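Local atomic coordinates of NEQ011 (Nanoarchaeum equitans Kin4-M, PDB entry 6GQ8), a protein that probably reduces superoxide at a mononuclear iron centre, as other superoxide reductases of the desulfoferrodoxin family do. Residues 6-12 against 29-35; 37-43 against 66-70; 89-93 against 104-109. All coordinates share one frame; numbering follows the deposited sequence.

Contact 1. Residues 6-12 against 29-35; sequences YNPKHSP and VGKEVKH. With FE (Fe (III) ion), chain E.
Val-29 opens the contact with its two methyls divided between partners: CG1 lies 3.4 Å from His-10 O and close to Lys-9 O, while CG2 packs on the ring of Pro-12. Gly-30 comes close enough for its CA to make a CA-H...O contact with Pro-8 O at 3.4 Å. Its amide is served by a water that accepts from Gly-30 N at 2.7 Å and donates to the carbonyls of Pro-8 and Ser-11, tying both loops together. Glu-32, poorly ordered, reaches over Pro-8, and Val-33 CG1 rests 3.7 Å from Lys-9 CE along the extended lysine chain. The segment ends at His-35, whose CG stands anti to the backbone N (chi1 -173°), a turn that brings NE2 to the iron at 2.2 Å. His-10 NE2 binds the same iron at 2.2 Å, the two imidazole planes being 69° apart. His-10 ND1 donates to Asn-7 OD1 at 2.9 Å, ND1 standing above the amide plane, a second-shell bond that probably helps fix the ring's rotation. His-41, Cys-97 and His-100 complete the Fe(His)4Cys centre characteristic of superoxide reductases; Trp-103 of strand 101-108 stacks on His-10, and strand 43-52 meets Val-29 and His-35 through Ile-43.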
ATOM      1  N   TYR A   6      -8.136 -11.423  21.917  1.00 61.49           N
ATOM      2  CA  TYR A   6      -7.701 -10.095  22.322  1.00 59.83           C
ATOM      3  C   TYR A   6      -6.280 -10.144  22.871  1.00 57.74           C
ATOM      4  O   TYR A   6      -5.905 -11.074  23.589  1.00 58.54           O
ATOM      5  CB  TYR A   6      -8.646  -9.509  23.371  1.00 62.44           C
ATOM      6  CG  TYR A   6      -8.145  -8.204  23.949  1.00 61.20           C
ATOM      7  CD1 TYR A   6      -8.247  -7.020  23.232  1.00 59.17           C
ATOM      8  CD2 TYR A   6      -7.556  -8.160  25.207  1.00 63.84           C
ATOM      9  CE1 TYR A   6      -7.781  -5.828  23.752  1.00 60.45           C
ATOM     10  CE2 TYR A   6      -7.089  -6.971  25.734  1.00 65.23           C
ATOM     11  CZ  TYR A   6      -7.204  -5.809  25.003  1.00 64.15           C
ATOM     12  OH  TYR A   6      -6.741  -4.624  25.525  1.00 68.85           O
ATOM     13  N   ASN A   7      -5.493  -9.128  22.531  1.00 57.90           N
ATOM     14  CA  ASN A   7      -4.119  -9.012  23.002  1.00 60.02           C
ATOM     15  C   ASN A   7      -3.770  -7.540  23.176  1.00 59.35           C
ATOM     16  O   ASN A   7      -3.820  -6.773  22.207  1.00 57.90           O
ATOM     17  CB  ASN A   7      -3.156  -9.689  22.028  1.00 59.44           C
ATOM     18  CG  ASN A   7      -1.724  -9.675  22.521  1.00 62.59           C
ATOM     19  OD1 ASN A   7      -1.002  -8.696  22.340  1.00 63.23           O
ATOM     20  ND2 ASN A   7      -1.304 -10.769  23.150  1.00 66.75           N
ATOM     21  N   PRO A   8      -3.419  -7.108  24.390  1.00 60.84           N
ATOM     22  CA  PRO A   8      -3.188  -5.671  24.622  1.00 63.09           C
ATOM     23  C   PRO A   8      -2.100  -5.068  23.751  1.00 62.43           C
ATOM     24  O   PRO A   8      -2.165  -3.872  23.439  1.00 65.01           O
ATOM     25  CB  PRO A   8      -2.809  -5.616  26.109  1.00 65.74           C
ATOM     26  CG  PRO A   8      -3.398  -6.857  26.698  1.00 68.79           C
ATOM     27  CD  PRO A   8      -3.297  -7.899  25.627  1.00 64.58           C
ATOM     28  N   LYS A   9      -1.104  -5.853  23.341  1.00 58.00           N
ATOM     29  CA  LYS A   9       0.006  -5.313  22.567  1.00 53.65           C
ATOM     30  C   LYS A   9      -0.244  -5.344  21.066  1.00 50.68           C
ATOM     31  O   LYS A   9       0.337  -4.533  20.336  1.00 52.14           O
ATOM     32  CB  LYS A   9       1.298  -6.075  22.878  1.00 52.75           C
ATOM     33  CG  LYS A   9       2.007  -5.617  24.145  1.00 57.24           C
ATOM     34  CD  LYS A   9       3.342  -6.325  24.306  1.00 59.86           C
ATOM     35  CE  LYS A   9       4.139  -5.758  25.470  1.00 64.98           C
ATOM     36  NZ  LYS A   9       5.475  -6.406  25.595  1.00 65.26           N
ATOM     37  N   HIS A  10      -1.089  -6.258  20.582  1.00 48.34           N
ATOM     38  CA  HIS A  10      -1.226  -6.493  19.152  1.00 46.10           C
ATOM     39  C   HIS A  10      -2.617  -6.229  18.590  1.00 47.84           C
ATOM     40  O   HIS A  10      -2.733  -5.997  17.383  1.00 45.30           O
ATOM     41  CB  HIS A  10      -0.841  -7.941  18.809  1.00 45.96           C
ATOM     42  CG  HIS A  10       0.590  -8.277  19.092  1.00 44.56           C
ATOM     43  ND1 HIS A  10       0.987  -8.932  20.238  1.00 48.62           N
ATOM     44  CD2 HIS A  10       1.717  -8.070  18.369  1.00 46.17           C
ATOM     45  CE1 HIS A  10       2.298  -9.102  20.215  1.00 49.75           C
ATOM     46  NE2 HIS A  10       2.765  -8.588  19.092  1.00 46.36           N
ATOM     47  N   SER A  11      -3.663  -6.257  19.410  1.00 49.36           N
ATOM     48  CA  SER A  11      -5.019  -6.114  18.886  1.00 45.74           C
ATOM     49  C   SER A  11      -5.267  -4.682  18.423  1.00 42.54           C
ATOM     50  O   SER A  11      -5.010  -3.737  19.176  1.00 44.88           O
ATOM     51  CB  SER A  11      -6.053  -6.509  19.941  1.00 48.39           C
ATOM     52  OG  SER A  11      -6.023  -7.903  20.188  1.00 50.89           O
ATOM     53  N   PRO A  12      -5.756  -4.476  17.195  1.00 42.02           N
ATOM     54  CA  PRO A  12      -6.089  -3.121  16.732  1.00 43.31           C
ATOM     55  C   PRO A  12      -7.413  -2.660  17.319  1.00 48.09           C
ATOM     56  O   PRO A  12      -8.483  -3.139  16.931  1.00 55.97           O
ATOM     57  CB  PRO A  12      -6.163  -3.287  15.207  1.00 43.34           C
ATOM     58  CG  PRO A  12      -6.545  -4.716  15.002  1.00 42.15           C
ATOM     59  CD  PRO A  12      -5.927  -5.490  16.140  1.00 41.78           C
ATOM     60  N   VAL A  29      -2.997   0.324  17.711  1.00 45.89           N
ATOM     61  CA  VAL A  29      -2.445  -0.945  18.170  1.00 46.94           C
ATOM     62  C   VAL A  29      -1.551  -0.666  19.369  1.00 49.12           C
ATOM     63  O   VAL A  29      -0.698   0.229  19.321  1.00 48.38           O
ATOM     64  CB  VAL A  29      -1.664  -1.658  17.053  1.00 45.62           C
ATOM     65  CG1 VAL A  29      -1.103  -2.979  17.563  1.00 45.69           C
ATOM     66  CG2 VAL A  29      -2.556  -1.886  15.839  1.00 42.41           C
ATOM     67  N   GLY A  30      -1.756  -1.413  20.448  1.00 52.09           N
ATOM     68  CA  GLY A  30      -0.976  -1.193  21.651  1.00 54.63           C
ATOM     69  C   GLY A  30      -1.415   0.020  22.438  1.00 57.94           C
ATOM     70  O   GLY A  30      -0.567   0.755  22.964  1.00 57.46           O
ATOM     71  N   LYS A  31      -2.726   0.254  22.531  1.00 58.78           N
ATOM     72  CA  LYS A  31      -3.232   1.457  23.183  1.00 62.49           C
ATOM     73  C   LYS A  31      -2.853   1.497  24.661  1.00 72.47           C
ATOM     74  O   LYS A  31      -2.284   2.484  25.140  1.00 72.32           O
ATOM     75  CB  LYS A  31      -4.746   1.538  23.003  1.00 61.82           C
ATOM     76  CG  LYS A  31      -5.341   2.883  23.358  1.00 66.83           C
ATOM     77  CD  LYS A  31      -6.853   2.859  23.241  1.00 67.36           C
ATOM     78  CE  LYS A  31      -7.444   4.214  23.574  1.00 69.85           C
ATOM     79  NZ  LYS A  31      -8.919   4.220  23.403  1.00 72.67           N
ATOM     80  N   GLU A  32      -3.153   0.427  25.401  1.00 79.51           N
ATOM     81  CA  GLU A  32      -2.884   0.403  26.836  1.00 92.14           C
ATOM     82  C   GLU A  32      -1.486  -0.086  27.175  1.00 89.21           C
ATOM     83  O   GLU A  32      -0.920   0.342  28.188  1.00 92.13           O
ATOM     84  CB  GLU A  32      -3.923  -0.453  27.569  1.00103.27           C
ATOM     85  CG  GLU A  32      -3.881  -1.947  27.266  1.00108.55           C
ATOM     86  CD  GLU A  32      -4.760  -2.749  28.209  1.00117.60           C
ATOM     87  OE1 GLU A  32      -5.716  -2.165  28.759  1.00121.34           O
ATOM     88  OE2 GLU A  32      -4.553  -3.977  28.329  1.00119.80           O
ATOM     89  N   VAL A  33      -0.919  -0.974  26.365  1.00 82.71           N
ATOM     90  CA  VAL A  33       0.458  -1.420  26.523  1.00 77.16           C
ATOM     91  C   VAL A  33       1.139  -1.184  25.184  1.00 73.72           C
ATOM     92  O   VAL A  33       0.816  -1.853  24.193  1.00 70.26           O
ATOM     93  CB  VAL A  33       0.556  -2.891  26.946  1.00 74.79           C
ATOM     94  CG1 VAL A  33       2.008  -3.289  27.122  1.00 72.31           C
ATOM     95  CG2 VAL A  33      -0.225  -3.123  28.234  1.00 79.58           C
ATOM     96  N   LYS A  34       2.071  -0.235  25.149  1.00 72.76           N
ATOM     97  CA  LYS A  34       2.707   0.150  23.896  1.00 68.37           C
ATOM     98  C   LYS A  34       3.493  -1.016  23.310  1.00 61.01           C
ATOM     99  O   LYS A  34       4.258  -1.683  24.012  1.00 62.64           O
ATOM    100  CB  LYS A  34       3.619   1.357  24.121  1.00 74.04           C
ATOM    101  CG  LYS A  34       2.966   2.693  23.778  1.00 77.71           C
ATOM    102  CD  LYS A  34       3.887   3.869  24.073  1.00 80.90           C
ATOM    103  CE  LYS A  34       5.149   3.815  23.224  1.00 77.22           C
ATOM    104  NZ  LYS A  34       4.847   4.008  21.778  1.00 72.44           N
ATOM    105  N   HIS A  35       3.291  -1.265  22.025  1.00 60.88           N
ATOM    106  CA  HIS A  35       4.052  -2.290  21.326  1.00 52.59           C
ATOM    107  C   HIS A  35       5.410  -1.723  20.915  1.00 51.42           C
ATOM    108  O   HIS A  35       5.507  -0.543  20.568  1.00 50.38           O
ATOM    109  CB  HIS A  35       3.284  -2.769  20.089  1.00 49.89           C
ATOM    110  CG  HIS A  35       3.908  -3.940  19.392  1.00 49.57           C
ATOM    111  ND1 HIS A  35       4.875  -3.802  18.420  1.00 46.55           N
ATOM    112  CD2 HIS A  35       3.681  -5.272  19.508  1.00 49.70           C
ATOM    113  CE1 HIS A  35       5.227  -4.995  17.976  1.00 46.21           C
ATOM    114  NE2 HIS A  35       4.517  -5.905  18.619  1.00 48.06           N
TER
HETATM  115 FE    FE E 201       4.779  -8.104  18.235  1.00 41.20          FE
HETATM  116  O   HOH W   1      -3.802  -2.959  21.278  1.00 39.13           O

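Contact 2. Residues 37-43 against 66-70; sequences NEPSHHI and KAHGE. With FE (Fe (III) ion), chain E.
His-42 and His-68 lay their imidazoles face to face, the centroids 3.4 Å apart and the planes only 10° from parallel, and this stack is the tight heart of the contact. His-42 CD2 sits over the centre of the His-68 ring, 3.2 Å from His-68 NE2. Each ring is held by a bond from its ND1. In His-68, ND1 donates to Asn-37 OD1 at 2.8 Å, fairly straight (161°) and with the acceptor in the ring plane, although the amide itself is turned well away from that plane. In His-42, CG stands between the backbone N and the carbonyl carbon (chi1 56°), which swings the ring back so that ND1 reaches Glu-38 O at 2.7 Å, again with the acceptor in the ring plane. That carbonyl also accepts from His-41 N in the type I turn from Glu-38 to His-41. Two fixed ND1 protons thus restrict rotation of both stacked rings. On its own segment, His-68 N is held by Glu-70 OE1 at 2.8 Å through the syn lone pair. The turn carries the ligand His-41, whose NE2 binds the iron at 2.3 Å, while the next residue, His-42, is stacked on the 66-70 loop.

Away from the stack the fit is looser. Pro-39 touches the backbone through CD, 3.4 Å from His-68 O, while the Glu-38 side chain starts off away from 66-70 on the exposed side. The loops lie beside strand 74-84, where Asn-37 ND2 bonds to Thr-75 O; Lys-66 reaches Glu-64 of a second subunit, and Ile-43 begins strand 43-52.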
ATOM      1  N   ASN A  37       8.525  -0.520  18.781  1.00 47.29           N
ATOM      2  CA  ASN A  37       8.613   0.066  17.440  1.00 49.08           C
ATOM      3  C   ASN A  37      10.090   0.088  17.060  1.00 51.42           C
ATOM      4  O   ASN A  37      10.769   1.107  17.202  1.00 45.57           O
ATOM      5  CB  ASN A  37       7.987   1.458  17.391  1.00 47.14           C
ATOM      6  CG  ASN A  37       7.687   1.913  15.976  1.00 46.96           C
ATOM      7  OD1 ASN A  37       8.259   1.403  15.011  1.00 45.00           O
ATOM      8  ND2 ASN A  37       6.788   2.880  15.844  1.00 41.22           N
ATOM      9  N   GLU A  38      10.574  -1.041  16.564  1.00 47.87           N
ATOM     10  CA  GLU A  38      11.975  -1.280  16.261  1.00 44.82           C
ATOM     11  C   GLU A  38      12.099  -1.783  14.834  1.00 42.73           C
ATOM     12  O   GLU A  38      11.126  -2.287  14.261  1.00 41.19           O
ATOM     13  CB  GLU A  38      12.563  -2.309  17.238  1.00 47.08           C
ATOM     14  CG  GLU A  38      12.360  -1.956  18.701  1.00 51.30           C
ATOM     15  CD  GLU A  38      12.543  -3.149  19.618  1.00 51.72           C
ATOM     16  OE1 GLU A  38      12.729  -4.273  19.107  1.00 51.14           O
ATOM     17  OE2 GLU A  38      12.513  -2.960  20.852  1.00 72.00           O
ATOM     18  N   PRO A  39      13.288  -1.670  14.228  1.00 42.92           N
ATOM     19  CA  PRO A  39      13.437  -2.136  12.839  1.00 41.30           C
ATOM     20  C   PRO A  39      13.033  -3.586  12.636  1.00 43.34           C
ATOM     21  O   PRO A  39      12.373  -3.906  11.637  1.00 39.21           O
ATOM     22  CB  PRO A  39      14.928  -1.910  12.560  1.00 44.25           C
ATOM     23  CG  PRO A  39      15.294  -0.764  13.448  1.00 47.24           C
ATOM     24  CD  PRO A  39      14.494  -0.965  14.706  1.00 45.91           C
ATOM     25  N   SER A  40      13.380  -4.470  13.571  1.00 42.66           N
ATOM     26  CA  SER A  40      13.088  -5.892  13.445  1.00 46.22           C
ATOM     27  C   SER A  40      11.832  -6.318  14.199  1.00 45.58           C
ATOM     28  O   SER A  40      11.558  -7.519  14.289  1.00 45.96           O
ATOM     29  CB  SER A  40      14.285  -6.725  13.907  1.00 44.86           C
ATOM     30  OG  SER A  40      15.414  -6.472  13.090  1.00 44.87           O
ATOM     31  N   HIS A  41      11.068  -5.370  14.744  1.00 43.17           N
ATOM     32  CA  HIS A  41       9.846  -5.711  15.472  1.00 43.35           C
ATOM     33  C   HIS A  41       8.985  -4.459  15.562  1.00 42.51           C
ATOM     34  O   HIS A  41       9.294  -3.557  16.346  1.00 43.67           O
ATOM     35  CB  HIS A  41      10.168  -6.255  16.860  1.00 46.16           C
ATOM     36  CG  HIS A  41       8.972  -6.782  17.590  1.00 47.27           C
ATOM     37  ND1 HIS A  41       8.968  -7.016  18.948  1.00 50.09           N
ATOM     38  CD2 HIS A  41       7.741  -7.133  17.146  1.00 46.98           C
ATOM     39  CE1 HIS A  41       7.785  -7.479  19.311  1.00 50.83           C
ATOM     40  NE2 HIS A  41       7.023  -7.562  18.235  1.00 48.51           N
ATOM     41  N   HIS A  42       7.908  -4.410  14.778  1.00 40.74           N
ATOM     42  CA  HIS A  42       7.046  -3.235  14.771  1.00 39.98           C
ATOM     43  C   HIS A  42       5.703  -3.584  14.148  1.00 38.72           C
ATOM     44  O   HIS A  42       5.560  -4.589  13.448  1.00 38.03           O
ATOM     45  CB  HIS A  42       7.690  -2.068  14.012  1.00 38.73           C
ATOM     46  CG  HIS A  42       8.075  -2.398  12.602  1.00 36.98           C
ATOM     47  ND1 HIS A  42       9.376  -2.642  12.220  1.00 37.28           N
ATOM     48  CD2 HIS A  42       7.325  -2.527  11.480  1.00 35.20           C
ATOM     49  CE1 HIS A  42       9.414  -2.903  10.926  1.00 35.83           C
ATOM     50  NE2 HIS A  42       8.181  -2.837  10.452  1.00 34.53           N
ATOM     51  N   ILE A  43       4.719  -2.732  14.421  1.00 38.68           N
ATOM     52  CA  ILE A  43       3.422  -2.823  13.763  1.00 37.52           C
ATOM     53  C   ILE A  43       3.547  -2.105  12.426  1.00 37.65           C
ATOM     54  O   ILE A  43       3.812  -0.899  12.381  1.00 34.96           O
ATOM     55  CB  ILE A  43       2.311  -2.203  14.622  1.00 38.75           C
ATOM     56  CG1 ILE A  43       2.298  -2.817  16.027  1.00 41.50           C
ATOM     57  CG2 ILE A  43       0.958  -2.383  13.941  1.00 37.84           C
ATOM     58  CD1 ILE A  43       2.021  -4.302  16.060  1.00 42.27           C
ATOM     59  N   LYS A  66       5.353   3.687   8.318  1.00 27.22           N
ATOM     60  CA  LYS A  66       6.532   3.436   7.496  1.00 35.77           C
ATOM     61  C   LYS A  66       7.862   3.623   8.214  1.00 34.66           C
ATOM     62  O   LYS A  66       8.854   3.009   7.806  1.00 30.80           O
ATOM     63  CB  LYS A  66       6.513   4.342   6.259  1.00 36.94           C
ATOM     64  CG  LYS A  66       5.430   4.000   5.250  1.00 38.47           C
ATOM     65  CD  LYS A  66       5.626   2.596   4.716  1.00 35.69           C
ATOM     66  CE  LYS A  66       5.131   2.455   3.291  1.00 33.41           C
ATOM     67  NZ  LYS A  66       5.402   1.082   2.805  1.00 33.39           N
ATOM     68  N   ALA A  67       7.926   4.451   9.253  1.00 29.89           N
ATOM     69  CA  ALA A  67       9.186   4.756   9.920  1.00 31.52           C
ATOM     70  C   ALA A  67       9.305   3.951  11.208  1.00 34.26           C
ATOM     71  O   ALA A  67       8.369   3.917  12.015  1.00 31.74           O
ATOM     72  CB  ALA A  67       9.305   6.251  10.214  1.00 33.43           C
ATOM     73  N   HIS A  68      10.462   3.318  11.402  1.00 32.45           N
ATOM     74  CA  HIS A  68      10.703   2.455  12.552  1.00 33.15           C
ATOM     75  C   HIS A  68      12.140   2.605  13.032  1.00 38.52           C
ATOM     76  O   HIS A  68      12.802   1.625  13.389  1.00 42.46           O
ATOM     77  CB  HIS A  68      10.392   0.994  12.222  1.00 33.92           C
ATOM     78  CG  HIS A  68       9.051   0.792  11.586  1.00 31.89           C
ATOM     79  ND1 HIS A  68       7.872   0.891  12.290  1.00 30.01           N
ATOM     80  CD2 HIS A  68       8.705   0.494  10.310  1.00 28.78           C
ATOM     81  CE1 HIS A  68       6.854   0.670  11.475  1.00 33.16           C
ATOM     82  NE2 HIS A  68       7.333   0.423  10.269  1.00 27.79           N
ATOM     83  N   GLY A  69      12.639   3.837  13.043  1.00 36.52           N
ATOM     84  CA  GLY A  69      13.974   4.135  13.530  1.00 44.62           C
ATOM     85  C   GLY A  69      14.866   4.853  12.542  1.00 44.90           C
ATOM     86  O   GLY A  69      15.926   5.357  12.945  1.00 43.84           O
ATOM     87  N   GLU A  70      14.484   4.929  11.269  1.00 46.28           N
ATOM     88  CA  GLU A  70      15.287   5.630  10.275  1.00 49.48           C
ATOM     89  C   GLU A  70      15.476   7.085  10.679  1.00 48.51           C
ATOM     90  O   GLU A  70      14.506   7.844  10.771  1.00 49.27           O
ATOM     91  CB  GLU A  70      14.624   5.538   8.900  1.00 52.44           C
ATOM     92  CG  GLU A  70      14.582   4.131   8.314  1.00 55.95           C
ATOM     93  CD  GLU A  70      13.359   3.344   8.746  1.00 55.01           C
ATOM     94  OE1 GLU A  70      12.644   3.804   9.659  1.00 52.48           O
ATOM     95  OE2 GLU A  70      13.115   2.265   8.169  1.00 56.39           O
TER
HETATM   96 FE    FE E 201       4.779  -8.104  18.235  1.00 41.20          FE

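Contact 3. Residues 89-93 against 104-109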
ATOM      1  N   GLY A  89     -23.777  -2.756  10.319  1.00 64.40           N
ATOM      2  CA  GLY A  89     -22.786  -3.786  10.078  1.00 61.88           C
ATOM      3  C   GLY A  89     -21.700  -3.706  11.132  1.00 59.99           C
ATOM      4  O   GLY A  89     -21.907  -3.142  12.207  1.00 63.59           O
ATOM      5  N   LYS A  90     -20.541  -4.265  10.806  1.00 56.72           N
ATOM      6  CA  LYS A  90     -19.410  -4.240  11.720  1.00 54.77           C
ATOM      7  C   LYS A  90     -18.152  -3.797  10.990  1.00 47.92           C
ATOM      8  O   LYS A  90     -17.931  -4.156   9.829  1.00 45.09           O
ATOM      9  CB  LYS A  90     -19.180  -5.612  12.370  1.00 59.25           C
ATOM     10  CG  LYS A  90     -18.909  -6.743  11.395  1.00 61.95           C
ATOM     11  CD  LYS A  90     -18.808  -8.069  12.131  1.00 69.17           C
ATOM     12  CE  LYS A  90     -18.525  -9.219  11.181  1.00 72.53           C
ATOM     13  NZ  LYS A  90     -18.410 -10.512  11.913  1.00 77.04           N
ATOM     14  N   LEU A  91     -17.332  -3.012  11.680  1.00 43.72           N
ATOM     15  CA  LEU A  91     -16.012  -2.654  11.190  1.00 44.89           C
ATOM     16  C   LEU A  91     -15.017  -3.745  11.559  1.00 45.20           C
ATOM     17  O   LEU A  91     -15.101  -4.355  12.628  1.00 47.66           O
ATOM     18  CB  LEU A  91     -15.563  -1.313  11.771  1.00 44.59           C
ATOM     19  CG  LEU A  91     -16.333  -0.088  11.275  1.00 43.02           C
ATOM     20  CD1 LEU A  91     -15.856   1.167  11.981  1.00 43.95           C
ATOM     21  CD2 LEU A  91     -16.158   0.054   9.774  1.00 40.17           C
ATOM     22  N   ILE A  92     -14.060  -3.980  10.668  1.00 40.85           N
ATOM     23  CA  ILE A  92     -13.061  -5.022  10.860  1.00 39.87           C
ATOM     24  C   ILE A  92     -11.689  -4.400  10.655  1.00 36.24           C
ATOM     25  O   ILE A  92     -11.410  -3.840   9.589  1.00 36.86           O
ATOM     26  CB  ILE A  92     -13.271  -6.209   9.906  1.00 39.89           C
ATOM     27  CG1 ILE A  92     -14.675  -6.797  10.084  1.00 41.42           C
ATOM     28  CG2 ILE A  92     -12.212  -7.277  10.139  1.00 42.81           C
ATOM     29  CD1 ILE A  92     -15.046  -7.839   9.048  1.00 43.24           C
ATOM     30  N   ALA A  93     -10.844  -4.481  11.677  1.00 38.63           N
ATOM     31  CA  ALA A  93      -9.477  -3.990  11.606  1.00 33.24           C
ATOM     32  C   ALA A  93      -8.529  -5.176  11.633  1.00 32.87           C
ATOM     33  O   ALA A  93      -8.672  -6.071  12.473  1.00 33.42           O
ATOM     34  CB  ALA A  93      -9.167  -3.033  12.758  1.00 37.49           C
ATOM     35  N   LYS A 104      -6.921  -9.470  14.385  1.00 38.68           N
ATOM     36  CA  LYS A 104      -8.200  -8.956  13.916  1.00 37.72           C
ATOM     37  C   LYS A 104      -9.039  -8.459  15.085  1.00 44.23           C
ATOM     38  O   LYS A 104      -9.013  -9.040  16.175  1.00 41.95           O
ATOM     39  CB  LYS A 104      -8.989 -10.032  13.156  1.00 41.15           C
ATOM     40  CG  LYS A 104     -10.284  -9.528  12.533  1.00 45.22           C
ATOM     41  CD  LYS A 104     -11.020 -10.623  11.780  1.00 49.21           C
ATOM     42  CE  LYS A 104     -11.829 -11.483  12.737  1.00 55.34           C
ATOM     43  NZ  LYS A 104     -12.830 -12.334  12.035  1.00 62.39           N
ATOM     44  N   THR A 105      -9.784  -7.379  14.847  1.00 43.97           N
ATOM     45  CA  THR A 105     -10.771  -6.864  15.784  1.00 47.25           C
ATOM     46  C   THR A 105     -12.013  -6.452  15.009  1.00 44.97           C
ATOM     47  O   THR A 105     -11.912  -5.854  13.934  1.00 42.97           O
ATOM     48  CB  THR A 105     -10.228  -5.667  16.579  1.00 49.54           C
ATOM     49  OG1 THR A 105      -9.139  -6.093  17.409  1.00 53.29           O
ATOM     50  CG2 THR A 105     -11.314  -5.045  17.450  1.00 51.92           C
ATOM     51  N   GLU A 106     -13.183  -6.772  15.557  1.00 46.25           N
ATOM     52  CA  GLU A 106     -14.459  -6.394  14.967  1.00 49.78           C
ATOM     53  C   GLU A 106     -15.207  -5.488  15.933  1.00 51.08           C
ATOM     54  O   GLU A 106     -15.140  -5.677  17.152  1.00 53.25           O
ATOM     55  CB  GLU A 106     -15.308  -7.628  14.637  1.00 54.75           C
ATOM     56  CG  GLU A 106     -14.690  -8.547  13.595  1.00 57.58           C
ATOM     57  CD  GLU A 106     -15.492  -9.819  13.379  1.00 66.52           C
ATOM     58  OE1 GLU A 106     -16.560  -9.971  14.011  1.00 71.05           O
ATOM     59  OE2 GLU A 106     -15.051 -10.666  12.576  1.00 69.56           O
ATOM     60  N   LYS A 107     -15.914  -4.501  15.386  1.00 48.39           N
ATOM     61  CA  LYS A 107     -16.736  -3.611  16.193  1.00 52.33           C
ATOM     62  C   LYS A 107     -18.023  -3.304  15.443  1.00 55.21           C
ATOM     63  O   LYS A 107     -17.981  -2.879  14.284  1.00 53.99           O
ATOM     64  CB  LYS A 107     -15.987  -2.314  16.515  1.00 53.73           C
ATOM     65  CG  LYS A 107     -16.645  -1.457  17.581  1.00 57.14           C
ATOM     66  CD  LYS A 107     -15.797  -0.234  17.882  1.00 58.46           C
ATOM     67  CE  LYS A 107     -16.290   0.491  19.119  1.00 63.06           C
ATOM     68  NZ  LYS A 107     -16.281  -0.405  20.307  1.00 66.99           N
ATOM     69  N   GLU A 108     -19.156  -3.510  16.107  1.00 59.85           N
ATOM     70  CA  GLU A 108     -20.445  -3.217  15.496  1.00 66.89           C
ATOM     71  C   GLU A 108     -20.608  -1.718  15.279  1.00 65.56           C
ATOM     72  O   GLU A 108     -20.284  -0.907  16.151  1.00 64.52           O
ATOM     73  CB  GLU A 108     -21.579  -3.753  16.366  1.00 75.11           C
ATOM     74  CG  GLU A 108     -22.800  -4.188  15.577  1.00 83.73           C
ATOM     75  CD  GLU A 108     -22.519  -5.391  14.696  1.00 87.07           C
ATOM     76  OE1 GLU A 108     -23.080  -5.459  13.581  1.00 89.34           O
ATOM     77  OE2 GLU A 108     -21.729  -6.265  15.115  1.00 86.38           O
ATOM     78  N   LEU A 109     -21.123  -1.353  14.109  1.00 65.72           N
ATOM     79  CA  LEU A 109     -21.296   0.050  13.749  1.00 64.97           C
ATOM     80  C   LEU A 109     -22.500   0.664  14.454  1.00 75.54           C
ATOM     81  O   LEU A 109     -23.584   0.082  14.487  1.00 80.92           O
ATOM     82  CB  LEU A 109     -21.446   0.196  12.235  1.00 61.30           C
ATOM     83  CG  LEU A 109     -21.287   1.614  11.687  1.00 61.34           C
ATOM     84  CD1 LEU A 109     -19.883   2.139  11.939  1.00 55.89           C
ATOM     85  CD2 LEU A 109     -21.622   1.651  10.206  1.00 63.99           C
ATOM     86  OXT LEU A 109     -22.418   1.761  15.004  1.00 78.87           O
TER
HETATM   87  O   HOH W   2     -24.362  -1.845  13.000  1.00 46.24           O
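Lys-90 NZ and Glu-106 OE1 form a salt bridge of 2.8 Å across the two strands, the ammonium meeting the oxygen from above the carboxylate plane. The other oxygen, Glu-106 OE2, takes Lys-104 NZ at 2.8 Å on its anti side, tilted 31° from the carboxylate plane; one carboxylate thus bridges two lysines, which probably favours its ionised form. With chi1 at 59°, Lys-90 CG is tucked between the two backbone arms, and the straight chain beyond it carries NZ to the glutamate. Backbone bonds of an antiparallel ladder run beneath: Leu-91 and Lys-107 exchange two, as do Ala-93 and Thr-105, and Leu-109 N donates to Gly-89 O at 2.7 Å, almost straight (174°). A water bridges Gly-89 N and the terminal carboxylate at Leu-109 O. Further out, Ile-92 CG1 lies alongside Glu-106 CG at 3.9 Å, and its CG2 rests on the Lys-104 chain. On the other face, Leu-91 CD1 meets Leu-109 CD1 at 4.1 Å. The strands form a beta hairpin in the two-sheet, immunoglobulin-like sandwich of the family: 89-97 pairs onward with 43-52 and 101-108 with 2-3, while Leu-91 and Ala-93 pack on Ile-16 and Ile-14 of strand 12-19 in the facing sheet.

In the fold
Contacts 1 and 2 share the iron: His-10 and His-35 come from the first, His-41 from the second, with His-35 NE2 and His-41 NE2 3.0 Å apart on the metal. Val-29 CG1 also packs on Ile-43 CD1 at 3.7 Å, so the end of strand 22-29 meets the start of strand 43-52 beside the ligand loops. Contact 3 is as far from contact 1, about 16 Å between centres, as contact 2 is, but about 26 Å from contact 2, on the opposite side of the chain's centre. It touches contact 1, where Pro-12 CG lies 3.6 Å from Ala-93 O. Strand 89-97 ends at the ligand Cys-97, and His-100 lies in the turn that joins the two strands.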